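Local coordinates for protein beta-glucosidase (Pseudoalteromonas sp., PDB 3F95) that forms the extra C-terminal, galactose-binding-like beta-sandwich domain of an exo-1,3/1,4-beta-glucanase that probably has beta-glucosidase activity, at residues L14-Q28 / L31-L45. Residues are numbered along the deposited sequence; the frame is centred on the assembly and turned at random.
Sequences LAKNMTWQLADTSTQ and LASGASATSGDKQSL
W20 and A32 form an antiparallel hydrogen-bonded pair, with W20 N to A32 O at 3.0 Å and A32 N to W20 O at 2.8 Å, and the non-hydrogen-bonded pair Q21 and L31 follows. Q21 and L31 run side by side in the same direction, CG of Q21 against CD1 of L31, while the amide of Q21 reaches S72. On the other face of the sheet, L22 fits between A32, at the end of strand 29-32, and A37 and L45, which belong to strands 37-38 and 45-50: its CD1 meets CB of A32, its CD2 lies 3.8 Å from CB of A37, and L45 crosses it at about a right angle, L22 CG to L45 CD2 being 4.0 Å.

Beyond this apolar patch, the D24 carboxylate binds the type I turn S39–K42. A chi1 of 61° sets its CG between the backbone N and the carbonyl carbon, which turns OD2 toward S39 and D41. There OD2 takes D41 N on its syn lone pair at 2.8 Å and S39 OG, 2.6 Å away, on the anti side and out of plane. OD1 accepts S26 N, from above the carboxylate plane, in an Asx turn, and S26 OG on its syn lone pair, so both oxygens are doubly gripped. D41 OD1 lies only 3.0 Å from D24 OD2; this close approach of two acidic groups is probably eased by the hydrogen bonds D41 OD1 receives from N of Q43 and N of S44. A water bonded to L22 O, D24 N, Q28 O and G40 N links the end of strand 18-24 and Q28 to the S39–K42 turn.

The hairpin of strands 18-24 and 29-32 lies at one margin of the antiparallel sheet, strand 18-24 pairing on its other side with strand 67-73. Strands 37-38 and 45-50 belong to the second sheet, so the chain from A32 to L45 crosses from one sheet to the other, and W20, A32 and A37 pack on M47 of strand 45-50.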
ATOM      1  N   LEU A  14      -8.519   9.620   0.835  1.00 17.46           N
ATOM      2  CA  LEU A  14      -7.215  10.040   0.324  1.00 17.12           C
ATOM      3  C   LEU A  14      -6.895  11.421   0.857  1.00 18.35           C
ATOM      4  O   LEU A  14      -7.751  12.316   0.831  1.00 18.16           O
ATOM      5  CB  LEU A  14      -7.245  10.087  -1.219  1.00 16.50           C
ATOM      6  CG  LEU A  14      -7.267   8.696  -1.864  1.00 15.49           C
ATOM      7  CD1 LEU A  14      -7.665   8.741  -3.351  1.00 18.06           C
ATOM      8  CD2 LEU A  14      -5.914   8.056  -1.729  1.00 14.60           C
ATOM      9  N   ALA A  15      -5.674  11.588   1.352  1.00 18.29           N
ATOM     10  CA  ALA A  15      -5.181  12.895   1.766  1.00 19.45           C
ATOM     11  C   ALA A  15      -5.012  13.735   0.495  1.00 20.63           C
ATOM     12  O   ALA A  15      -4.973  13.202  -0.619  1.00 18.15           O
ATOM     13  CB  ALA A  15      -3.841  12.738   2.500  1.00 19.58           C
ATOM     14  N   LYS A  16      -4.989  15.063   0.555  0.50 21.23           N
ATOM     15  CA  LYS A  16      -5.185  15.892  -0.698  0.50 22.15           C
ATOM     16  C   LYS A  16      -4.365  15.635  -2.035  0.50 21.68           C
ATOM     17  O   LYS A  16      -4.947  15.487  -3.114  0.50 21.77           O
ATOM     18  CB  LYS A  16      -5.189  17.377  -0.318  0.50 21.95           C
ATOM     19  CG  LYS A  16      -6.423  17.801   0.501  0.50 23.56           C
ATOM     20  CD  LYS A  16      -6.190  19.069   1.371  0.50 23.62           C
ATOM     21  CE  LYS A  16      -6.500  20.363   0.624  0.50 25.61           C
ATOM     22  NZ  LYS A  16      -6.129  21.577   1.420  0.50 27.32           N
ATOM     23  N   ASN A  17      -3.039  15.655  -1.934  1.00 22.15           N
ATOM     24  CA  ASN A  17      -2.004  15.329  -2.902  1.00 22.88           C
ATOM     25  C   ASN A  17      -1.862  13.832  -3.204  1.00 21.14           C
ATOM     26  O   ASN A  17      -0.863  13.449  -3.778  1.00 21.62           O
ATOM     27  CB  ASN A  17      -0.641  15.903  -2.369  1.00 23.77           C
ATOM     28  CG  ASN A  17       0.514  15.858  -3.392  1.00 28.72           C
ATOM     29  OD1 ASN A  17       0.312  15.957  -4.618  1.00 33.45           O
ATOM     30  ND2 ASN A  17       1.758  15.754  -2.871  1.00 31.56           N
ATOM     31  N   MET A  18      -2.861  13.010  -2.859  1.00 20.64           N
ATOM     32  CA  MET A  18      -2.749  11.550  -3.044  1.00 18.78           C
ATOM     33  C   MET A  18      -3.795  10.943  -3.981  1.00 17.67           C
ATOM     34  O   MET A  18      -4.940  11.411  -4.040  1.00 17.19           O
ATOM     35  CB  MET A  18      -2.785  10.778  -1.709  1.00 18.99           C
ATOM     36  CG  MET A  18      -1.952  11.325  -0.559  1.00 19.77           C
ATOM     37  SD  MET A  18      -0.219  11.392  -0.930  1.00 22.07           S
ATOM     38  CE  MET A  18       0.214   9.662  -1.101  1.00 16.04           C
ATOM     39  N   THR A  19      -3.399   9.878  -4.683  1.00 17.17           N
ATOM     40  CA  THR A  19      -4.323   9.061  -5.477  1.00 16.14           C
ATOM     41  C   THR A  19      -3.938   7.617  -5.369  1.00 14.97           C
ATOM     42  O   THR A  19      -2.781   7.290  -5.138  1.00 14.98           O
ATOM     43  CB  THR A  19      -4.111   9.058  -7.034  1.00 17.82           C
ATOM     44  OG1 THR A  19      -2.992   9.816  -7.471  1.00 23.23           O
ATOM     45  CG2 THR A  19      -5.344   9.162  -7.804  1.00 14.92           C
ATOM     46  N   TRP A  20      -4.907   6.752  -5.667  1.00 14.11           N
ATOM     47  CA  TRP A  20      -4.602   5.373  -5.975  1.00 13.78           C
ATOM     48  C   TRP A  20      -4.232   5.329  -7.470  1.00 14.41           C
ATOM     49  O   TRP A  20      -4.777   6.108  -8.305  1.00 14.94           O
ATOM     50  CB  TRP A  20      -5.823   4.487  -5.751  1.00 13.92           C
ATOM     51  CG  TRP A  20      -6.355   4.488  -4.343  1.00 13.41           C
ATOM     52  CD1 TRP A  20      -7.475   5.086  -3.895  1.00 14.08           C
ATOM     53  CD2 TRP A  20      -5.765   3.829  -3.211  1.00 13.45           C
ATOM     54  NE1 TRP A  20      -7.624   4.878  -2.533  1.00 13.46           N
ATOM     55  CE2 TRP A  20      -6.600   4.082  -2.097  1.00 12.66           C
ATOM     56  CE3 TRP A  20      -4.605   3.063  -3.035  1.00 12.43           C
ATOM     57  CZ2 TRP A  20      -6.314   3.592  -0.800  1.00 14.01           C
ATOM     58  CZ3 TRP A  20      -4.322   2.566  -1.746  1.00 13.40           C
ATOM     59  CH2 TRP A  20      -5.178   2.831  -0.659  1.00 14.10           C
ATOM     60  N   GLN A  21      -3.302   4.450  -7.804  1.00 14.04           N
ATOM     61  CA  GLN A  21      -2.894   4.237  -9.191  0.50 14.40           C
ATOM     62  C   GLN A  21      -2.994   2.760  -9.522  1.00 14.29           C
ATOM     63  O   GLN A  21      -2.322   1.941  -8.894  1.00 14.40           O
ATOM     64  CB  GLN A  21      -1.450   4.712  -9.432  0.50 14.91           C
ATOM     65  CG  GLN A  21      -1.282   6.205  -9.458  0.50 14.59           C
ATOM     66  CD  GLN A  21       0.019   6.681 -10.114  0.50 14.59           C
ATOM     67  OE1 GLN A  21       0.452   6.180 -11.163  0.50 15.13           O
ATOM     68  NE2 GLN A  21       0.615   7.693  -9.514  0.50 18.31           N
ATOM     69  N   LEU A  22      -3.790   2.421 -10.536  1.00 13.44           N
ATOM     70  CA  LEU A  22      -3.964   1.025 -10.940  1.00 13.15           C
ATOM     71  C   LEU A  22      -3.314   0.863 -12.320  1.00 13.92           C
ATOM     72  O   LEU A  22      -3.814   1.431 -13.309  1.00 14.50           O
ATOM     73  CB  LEU A  22      -5.449   0.671 -11.010  1.00 12.87           C
ATOM     74  CG  LEU A  22      -6.266   0.455  -9.711  1.00 13.81           C
ATOM     75  CD1 LEU A  22      -6.337   1.726  -8.864  1.00 15.18           C
ATOM     76  CD2 LEU A  22      -7.694  -0.038 -10.025  1.00 13.17           C
ATOM     77  N   ALA A  23      -2.176   0.175 -12.343  1.00 13.13           N
ATOM     78  CA  ALA A  23      -1.331   0.083 -13.544  1.00 14.06           C
ATOM     79  C   ALA A  23      -1.158  -1.360 -14.003  1.00 14.94           C
ATOM     80  O   ALA A  23      -0.328  -2.137 -13.457  1.00 14.21           O
ATOM     81  CB  ALA A  23       0.030   0.787 -13.301  1.00 14.25           C
ATOM     82  N   ASP A  24      -1.962  -1.748 -14.986  1.00 15.06           N
ATOM     83  CA  ASP A  24      -1.836  -3.104 -15.543  1.00 15.00           C
ATOM     84  C   ASP A  24      -0.896  -3.116 -16.771  1.00 15.03           C
ATOM     85  O   ASP A  24      -0.188  -2.144 -17.013  1.00 15.00           O
ATOM     86  CB  ASP A  24      -3.201  -3.733 -15.825  1.00 15.16           C
ATOM     87  CG  ASP A  24      -4.025  -2.949 -16.847  1.00 14.75           C
ATOM     88  OD1 ASP A  24      -3.434  -2.180 -17.645  1.00 15.63           O
ATOM     89  OD2 ASP A  24      -5.259  -3.096 -16.834  1.00 14.11           O
ATOM     90  N   THR A  25      -0.914  -4.190 -17.563  1.00 15.36           N
ATOM     91  CA  THR A  25       0.018  -4.307 -18.702  1.00 16.53           C
ATOM     92  C   THR A  25      -0.522  -3.612 -19.960  1.00 17.02           C
ATOM     93  O   THR A  25       0.128  -3.619 -21.020  1.00 16.51           O
ATOM     94  CB  THR A  25       0.359  -5.772 -19.012  1.00 16.56           C
ATOM     95  OG1 THR A  25      -0.855  -6.502 -19.246  1.00 18.83           O
ATOM     96  CG2 THR A  25       1.135  -6.418 -17.804  1.00 17.89           C
ATOM     97  N   SER A  26      -1.671  -2.969 -19.823  1.00 15.98           N
ATOM     98  CA  SER A  26      -2.278  -2.237 -20.927  1.00 16.86           C
ATOM     99  C   SER A  26      -1.635  -0.870 -21.132  1.00 16.43           C
ATOM    100  O   SER A  26      -0.767  -0.452 -20.363  1.00 16.53           O
ATOM    101  CB  SER A  26      -3.788  -2.083 -20.738  1.00 16.97           C
ATOM    102  OG  SER A  26      -4.104  -1.011 -19.868  1.00 16.07           O
ATOM    103  N   THR A  27      -2.122  -0.156 -22.143  1.00 16.27           N
ATOM    104  CA  THR A  27      -1.629   1.195 -22.423  1.00 15.85           C
ATOM    105  C   THR A  27      -2.414   2.257 -21.663  1.00 15.53           C
ATOM    106  O   THR A  27      -2.254   3.447 -21.913  1.00 16.34           O
ATOM    107  CB  THR A  27      -1.715   1.518 -23.946  1.00 15.84           C
ATOM    108  OG1 THR A  27      -3.071   1.400 -24.389  1.00 14.83           O
ATOM    109  CG2 THR A  27      -0.820   0.570 -24.753  1.00 17.43           C
ATOM    110  N   GLN A  28      -3.279   1.844 -20.745  1.00 15.15           N
ATOM    111  CA  GLN A  28      -4.015   2.820 -19.940  1.00 15.39           C
ATOM    112  C   GLN A  28      -3.736   2.590 -18.451  1.00 15.62           C
ATOM    113  O   GLN A  28      -3.901   1.485 -17.939  1.00 14.40           O
ATOM    114  CB  GLN A  28      -5.519   2.744 -20.193  1.00 15.33           C
ATOM    115  CG  GLN A  28      -5.961   3.063 -21.637  1.00 15.83           C
ATOM    116  CD  GLN A  28      -7.474   2.826 -21.841  1.00 17.38           C
ATOM    117  OE1 GLN A  28      -7.895   1.746 -22.299  1.00 24.30           O
ATOM    118  NE2 GLN A  28      -8.282   3.807 -21.498  1.00 16.45           N
ATOM    119  N   LEU A  31      -5.802   6.571 -12.533  1.00 13.97           N
ATOM    120  CA  LEU A  31      -5.667   7.282 -11.258  1.00 14.73           C
ATOM    121  C   LEU A  31      -7.036   7.385 -10.594  1.00 15.18           C
ATOM    122  O   LEU A  31      -7.927   8.041 -11.122  1.00 14.65           O
ATOM    123  CB  LEU A  31      -5.055   8.669 -11.494  1.00 14.37           C
ATOM    124  CG  LEU A  31      -3.530   8.817 -11.515  1.00 18.95           C
ATOM    125  CD1 LEU A  31      -2.778   7.680 -12.132  1.00 17.37           C
ATOM    126  CD2 LEU A  31      -3.095  10.180 -12.082  1.00 16.41           C
ATOM    127  N   ALA A  32      -7.204   6.732  -9.442  1.00 15.39           N
ATOM    128  CA  ALA A  32      -8.537   6.559  -8.833  1.00 15.21           C
ATOM    129  C   ALA A  32      -8.631   7.290  -7.505  1.00 16.09           C
ATOM    130  O   ALA A  32      -7.721   7.178  -6.660  1.00 15.19           O
ATOM    131  CB  ALA A  32      -8.819   5.076  -8.644  1.00 16.05           C
ATOM    132  N   SER A  33      -9.696   8.062  -7.335  1.00 15.53           N
ATOM    133  CA  SER A  33      -9.862   8.883  -6.134  1.00 17.30           C
ATOM    134  C   SER A  33     -11.173   8.615  -5.380  1.00 17.27           C
ATOM    135  O   SER A  33     -11.503   9.343  -4.432  1.00 18.79           O
ATOM    136  CB  SER A  33      -9.739  10.356  -6.505  1.00 18.11           C
ATOM    137  OG  SER A  33     -10.871  10.740  -7.267  1.00 21.00           O
ATOM    138  N   GLY A  34     -11.886   7.548  -5.759  1.00 16.30           N
ATOM    139  CA  GLY A  34     -13.158   7.222  -5.152  1.00 16.91           C
ATOM    140  C   GLY A  34     -13.255   5.842  -4.534  1.00 17.29           C
ATOM    141  O   GLY A  34     -12.265   5.294  -4.052  1.00 17.99           O
ATOM    142  N   ALA A  35     -14.456   5.285  -4.546  1.00 17.04           N
ATOM    143  CA  ALA A  35     -14.756   4.026  -3.822  1.00 16.75           C
ATOM    144  C   ALA A  35     -14.335   2.757  -4.601  1.00 16.43           C
ATOM    145  O   ALA A  35     -13.999   1.713  -4.022  1.00 16.38           O
ATOM    146  CB  ALA A  35     -16.223   3.992  -3.524  1.00 17.52           C
ATOM    147  N   SER A  36     -14.365   2.851  -5.922  1.00 16.31           N
ATOM    148  CA  SER A  36     -14.060   1.688  -6.772  1.00 16.06           C
ATOM    149  C   SER A  36     -13.371   2.176  -8.049  1.00 15.42           C
ATOM    150  O   SER A  36     -13.539   3.323  -8.453  1.00 15.87           O
ATOM    151  CB  SER A  36     -15.336   0.898  -7.128  1.00 17.23           C
ATOM    152  OG  SER A  36     -16.245   1.704  -7.864  1.00 21.28           O
ATOM    153  N   ALA A  37     -12.643   1.273  -8.686  1.00 14.66           N
ATOM    154  CA  ALA A  37     -11.924   1.563  -9.910  1.00 15.07           C
ATOM    155  C   ALA A  37     -11.568   0.248 -10.580  1.00 15.29           C
ATOM    156  O   ALA A  37     -11.595  -0.792  -9.944  1.00 14.24           O
ATOM    157  CB  ALA A  37     -10.647   2.377  -9.618  1.00 14.40           C
ATOM    158  N   THR A  38     -11.232   0.318 -11.871  1.00 15.49           N
ATOM    159  CA  THR A  38     -10.656  -0.813 -12.595  1.00 16.67           C
ATOM    160  C   THR A  38      -9.389  -0.319 -13.270  1.00 16.30           C
ATOM    161  O   THR A  38      -9.267   0.889 -13.573  1.00 16.04           O
ATOM    162  CB  THR A  38     -11.601  -1.350 -13.716  1.00 17.94           C
ATOM    163  OG1 THR A  38     -11.654  -0.392 -14.776  1.00 22.12           O
ATOM    164  CG2 THR A  38     -13.010  -1.545 -13.184  1.00 18.82           C
ATOM    165  N   SER A  39      -8.480  -1.242 -13.541  1.00 14.74           N
ATOM    166  CA  SER A  39      -7.283  -0.932 -14.308  1.00 14.26           C
ATOM    167  C   SER A  39      -7.669  -0.712 -15.784  1.00 14.63           C
ATOM    168  O   SER A  39      -8.846  -0.869 -16.144  1.00 13.96           O
ATOM    169  CB  SER A  39      -6.250  -2.039 -14.170  1.00 14.77           C
ATOM    170  OG  SER A  39      -6.720  -3.281 -14.658  1.00 15.19           O
ATOM    171  N   GLY A  40      -6.689  -0.345 -16.602  1.00 14.74           N
ATOM    172  CA  GLY A  40      -6.972  -0.006 -18.015  1.00 16.09           C
ATOM    173  C   GLY A  40      -7.673  -1.108 -18.806  1.00 17.02           C
ATOM    174  O   GLY A  40      -8.489  -0.814 -19.702  1.00 18.43           O
ATOM    175  N   ASP A  41      -7.369  -2.372 -18.515  1.00 17.24           N
ATOM    176  CA  ASP A  41      -7.965  -3.480 -19.285  1.00 17.05           C
ATOM    177  C   ASP A  41      -9.315  -3.950 -18.734  1.00 17.58           C
ATOM    178  O   ASP A  41      -9.950  -4.915 -19.262  1.00 16.44           O
ATOM    179  CB  ASP A  41      -6.973  -4.630 -19.483  1.00 16.99           C
ATOM    180  CG  ASP A  41      -6.649  -5.370 -18.205  1.00 16.94           C
ATOM    181  OD1 ASP A  41      -7.368  -5.217 -17.186  1.00 15.44           O
ATOM    182  OD2 ASP A  41      -5.671  -6.127 -18.234  1.00 18.73           O
ATOM    183  N   LYS A  42      -9.734  -3.277 -17.657  1.00 17.13           N
ATOM    184  CA  LYS A  42     -10.999  -3.523 -16.921  1.00 18.28           C
ATOM    185  C   LYS A  42     -11.052  -4.826 -16.109  1.00 18.23           C
ATOM    186  O   LYS A  42     -12.098  -5.151 -15.540  1.00 18.48           O
ATOM    187  CB  LYS A  42     -12.245  -3.420 -17.837  1.00 18.76           C
ATOM    188  CG  LYS A  42     -12.182  -2.351 -18.923  1.00 20.94           C
ATOM    189  CD  LYS A  42     -12.049  -0.972 -18.308  1.00 25.26           C
ATOM    190  CE  LYS A  42     -11.847   0.087 -19.365  1.00 27.72           C
ATOM    191  NZ  LYS A  42     -12.691   1.230 -18.974  1.00 29.57           N
ATOM    192  N   GLN A  43      -9.951  -5.561 -16.038  1.00 17.48           N
ATOM    193  CA  GLN A  43      -9.971  -6.879 -15.384  1.00 18.23           C
ATOM    194  C   GLN A  43      -8.755  -7.223 -14.554  1.00 16.59           C
ATOM    195  O   GLN A  43      -8.874  -8.031 -13.610  1.00 17.43           O
ATOM    196  CB  GLN A  43     -10.142  -8.019 -16.411  1.00 18.09           C
ATOM    197  CG  GLN A  43     -11.458  -8.037 -17.111  1.00 19.88           C
ATOM    198  CD  GLN A  43     -11.464  -8.976 -18.326  1.00 21.49           C
ATOM    199  OE1 GLN A  43     -10.537  -9.760 -18.544  1.00 28.72           O
ATOM    200  NE2 GLN A  43     -12.492  -8.855 -19.141  1.00 26.40           N
ATOM    201  N   SER A  44      -7.577  -6.689 -14.915  1.00 14.69           N
ATOM    202  CA  SER A  44      -6.350  -7.161 -14.259  1.00 14.90           C
ATOM    203  C   SER A  44      -6.302  -6.785 -12.782  1.00 13.96           C
ATOM    204  O   SER A  44      -5.869  -7.583 -11.945  1.00 13.68           O
ATOM    205  CB  SER A  44      -5.074  -6.617 -14.932  1.00 14.27           C
ATOM    206  OG  SER A  44      -4.880  -7.226 -16.189  1.00 16.36           O
ATOM    207  N   LEU A  45      -6.728  -5.559 -12.480  1.00 13.25           N
ATOM    208  CA  LEU A  45      -6.641  -5.025 -11.104  1.00 12.69           C
ATOM    209  C   LEU A  45      -7.919  -4.212 -10.869  1.00 12.64           C
ATOM    210  O   LEU A  45      -8.206  -3.276 -11.619  1.00 12.54           O
ATOM    211  CB  LEU A  45      -5.375  -4.166 -10.912  1.00 11.73           C
ATOM    212  CG  LEU A  45      -5.156  -3.498  -9.541  1.00 13.52           C
ATOM    213  CD1 LEU A  45      -5.227  -4.542  -8.395  1.00 13.52           C
ATOM    214  CD2 LEU A  45      -3.817  -2.726  -9.508  1.00 12.46           C
TER
HETATM  215  O   HOH W   1     -10.851   8.790  -1.056  1.00 19.00           O
HETATM  216  O   HOH W   2     -10.186   6.489  -2.487  1.00 16.87           O
HETATM  217  O   HOH W   3      -4.060   0.134 -15.623  1.00 13.76           O
HETATM  218  O   HOH W   4      -2.118  -6.990 -16.737  1.00 16.64           O
HETATM  219  O   HOH W   5     -10.418   3.053 -19.846  1.00 30.27           O